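Local coordinates for leucine-rich repeat protein (Bacteroides thetaiotaomicron, PDB 4ECN) that is of unknown function but, as an extracellular leucine-rich repeat protein with DUF4458 domains, probably binds other proteins, at residues Ile383-Lys388 / Ile552-Tyr557. Numbering follows the deposited sequence.
Sequences IRMHYK and IFYMGY
On the beta-sheet of the leucine-rich repeat solenoid, Ile552 and Tyr554 of strand 552-554 meet the helical segment 383-388, with Tyr554 reaching the junction between helices 377-384 and 386-391. Tyr554 OH donates to Arg384 O at 2.8 Å, from a position tilted 17° from the carbonyl plane. A weak bond from Lys388 N, 3.5 Å from Tyr554 OH, uses the same hydroxyl as acceptor. Tyr387 CB lies over one face of the Tyr554 ring, 3.9 Å from its centroid, a CH-pi contact. With its CG anti to the backbone N (chi1 -167°), Tyr387 runs past Tyr554 in the opposite direction, the ring planes oblique at 58°. Strands 519-521 and 577-579 pair in parallel with 552-554, as expected of successive repeats, and both also touch Tyr387 and Tyr554. A phenylalanine in place of Tyr554 would probably leave Arg384 O without its hydroxyl donor and Lys388 N without this weak acceptor. Ile552 CD1 packs against Arg384 CD at 3.7 Å and Met385 CE (selenomethionine) at 3.8 Å, while the Arg384 guanidinium continues to Gln518 and Asp495. Farther along, Tyr387 OH approaches Tyr557 CD2 to 3.6 Å, and the Tyr557 ring stacks on His582.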
loop_
_atom_site.group_PDB
_atom_site.type_symbol
_atom_site.label_atom_id
_atom_site.label_comp_id
_atom_site.label_asym_id
_atom_site.label_seq_id
_atom_site.Cartn_x
_atom_site.Cartn_y
_atom_site.Cartn_z
ATOM N N ILE A 383 -9.420 4.036 6.459
ATOM C CA ILE A 383 -8.182 3.265 6.323
ATOM C C ILE A 383 -8.505 1.768 6.377
ATOM O O ILE A 383 -7.939 1.004 5.580
ATOM C CB ILE A 383 -7.123 3.663 7.405
ATOM C CG1 ILE A 383 -6.571 5.107 7.199
ATOM C CG2 ILE A 383 -5.983 2.656 7.476
ATOM C CD1 ILE A 383 -5.848 5.447 5.788
ATOM N N ARG A 384 -9.406 1.349 7.294
ATOM C CA ARG A 384 -9.813 -0.064 7.388
ATOM C C ARG A 384 -10.550 -0.539 6.096
ATOM O O ARG A 384 -10.421 -1.703 5.702
ATOM C CB ARG A 384 -10.721 -0.274 8.603
ATOM C CG ARG A 384 -10.015 -0.283 9.929
ATOM C CD ARG A 384 -10.996 -0.056 11.046
ATOM N NE ARG A 384 -10.456 -0.505 12.327
ATOM C CZ ARG A 384 -11.163 -0.612 13.450
ATOM N NH1 ARG A 384 -12.458 -0.314 13.458
ATOM N NH2 ARG A 384 -10.589 -1.048 14.564
HETATM N N MSE A 385 -11.311 0.370 5.449
HETATM C CA MSE A 385 -12.080 0.080 4.241
HETATM C C MSE A 385 -11.225 0.207 2.973
HETATM O O MSE A 385 -11.755 -0.056 1.874
HETATM C CB MSE A 385 -13.329 1.016 4.118
HETATM C CG MSE A 385 -14.435 0.798 5.177
HETATM SE SE MSE A 385 -15.038 -1.055 5.500
HETATM C CE MSE A 385 -13.862 -1.534 6.935
ATOM N N HIS A 386 -9.919 0.595 3.099
ATOM C CA HIS A 386 -9.063 0.758 1.917
ATOM C C HIS A 386 -8.933 -0.561 1.156
ATOM O O HIS A 386 -9.191 -0.541 -0.050
ATOM C CB HIS A 386 -7.686 1.304 2.258
ATOM C CG HIS A 386 -6.903 1.691 1.046
ATOM N ND1 HIS A 386 -5.940 0.850 0.503
ATOM C CD2 HIS A 386 -6.994 2.804 0.276
ATOM C CE1 HIS A 386 -5.445 1.497 -0.544
ATOM N NE2 HIS A 386 -6.063 2.669 -0.734
ATOM N N TYR A 387 -8.635 -1.714 1.850
ATOM C CA TYR A 387 -8.528 -3.020 1.176
ATOM C C TYR A 387 -9.793 -3.301 0.348
ATOM O O TYR A 387 -9.695 -3.655 -0.832
ATOM C CB TYR A 387 -8.264 -4.188 2.159
ATOM C CG TYR A 387 -7.849 -5.476 1.458
ATOM C CD1 TYR A 387 -6.523 -5.717 1.127
ATOM C CD2 TYR A 387 -8.794 -6.428 1.081
ATOM C CE1 TYR A 387 -6.141 -6.879 0.456
ATOM C CE2 TYR A 387 -8.426 -7.593 0.394
ATOM C CZ TYR A 387 -7.097 -7.811 0.077
ATOM O OH TYR A 387 -6.726 -8.959 -0.590
ATOM N N LYS A 388 -10.969 -3.083 0.950
ATOM C CA LYS A 388 -12.261 -3.320 0.314
ATOM C C LYS A 388 -12.390 -2.507 -0.981
ATOM O O LYS A 388 -12.761 -3.075 -2.002
ATOM C CB LYS A 388 -13.394 -2.981 1.289
ATOM C CG LYS A 388 -14.732 -3.568 0.889
ATOM C CD LYS A 388 -15.782 -3.426 1.984
ATOM C CE LYS A 388 -16.418 -2.055 2.133
ATOM N NZ LYS A 388 -17.584 -1.868 1.233
ATOM N N ILE A 552 -13.608 -6.876 11.796
ATOM C CA ILE A 552 -13.224 -6.928 10.380
ATOM C C ILE A 552 -12.271 -8.078 10.167
ATOM O O ILE A 552 -11.224 -8.153 10.809
ATOM C CB ILE A 552 -12.595 -5.581 9.931
ATOM C CG1 ILE A 552 -13.609 -4.416 10.089
ATOM C CG2 ILE A 552 -12.030 -5.659 8.512
ATOM C CD1 ILE A 552 -12.995 -3.116 10.246
ATOM N N PHE A 553 -12.615 -8.961 9.241
ATOM C CA PHE A 553 -11.739 -10.062 8.922
ATOM C C PHE A 553 -11.589 -10.183 7.379
ATOM O O PHE A 553 -12.542 -10.504 6.674
ATOM C CB PHE A 553 -12.260 -11.346 9.571
ATOM C CG PHE A 553 -11.343 -12.543 9.492
ATOM C CD1 PHE A 553 -9.971 -12.401 9.665
ATOM C CD2 PHE A 553 -11.859 -13.823 9.344
ATOM C CE1 PHE A 553 -9.128 -13.505 9.597
ATOM C CE2 PHE A 553 -11.017 -14.934 9.291
ATOM C CZ PHE A 553 -9.656 -14.770 9.420
ATOM N N TYR A 554 -10.390 -9.843 6.872
ATOM C CA TYR A 554 -9.980 -9.996 5.480
ATOM C C TYR A 554 -9.127 -11.227 5.352
ATOM O O TYR A 554 -8.040 -11.258 5.923
ATOM C CB TYR A 554 -9.189 -8.777 4.979
ATOM C CG TYR A 554 -9.925 -7.466 4.853
ATOM C CD1 TYR A 554 -10.774 -7.224 3.772
ATOM C CD2 TYR A 554 -9.640 -6.401 5.705
ATOM C CE1 TYR A 554 -11.380 -5.980 3.588
ATOM C CE2 TYR A 554 -10.240 -5.151 5.527
ATOM C CZ TYR A 554 -11.123 -4.952 4.476
ATOM O OH TYR A 554 -11.718 -3.734 4.286
HETATM N N MSE A 555 -9.589 -12.253 4.648
HETATM C CA MSE A 555 -8.785 -13.463 4.459
HETATM C C MSE A 555 -8.914 -13.980 2.999
HETATM O O MSE A 555 -8.863 -15.181 2.742
HETATM C CB MSE A 555 -9.146 -14.553 5.471
HETATM C CG MSE A 555 -10.629 -14.845 5.551
HETATM SE SE MSE A 555 -10.902 -16.642 6.168
HETATM C CE MSE A 555 -10.387 -17.605 4.544
ATOM N N GLY A 556 -8.995 -13.053 2.058
ATOM C CA GLY A 556 -9.077 -13.380 0.643
ATOM C C GLY A 556 -7.768 -13.870 0.062
ATOM O O GLY A 556 -6.724 -13.712 0.685
ATOM N N TYR A 557 -7.820 -14.479 -1.134
ATOM C CA TYR A 557 -6.676 -14.991 -1.900
ATOM C C TYR A 557 -5.855 -15.972 -1.092
ATOM O O TYR A 557 -4.630 -15.948 -1.151
ATOM C CB TYR A 557 -5.787 -13.849 -2.382
ATOM C CG TYR A 557 -6.492 -12.897 -3.318
ATOM C CD1 TYR A 557 -6.485 -13.110 -4.692
ATOM C CD2 TYR A 557 -7.160 -11.774 -2.830
ATOM C CE1 TYR A 557 -7.130 -12.236 -5.560
ATOM C CE2 TYR A 557 -7.817 -10.898 -3.691
ATOM C CZ TYR A 557 -7.795 -11.134 -5.056
ATOM O OH TYR A 557 -8.390 -10.263 -5.926
#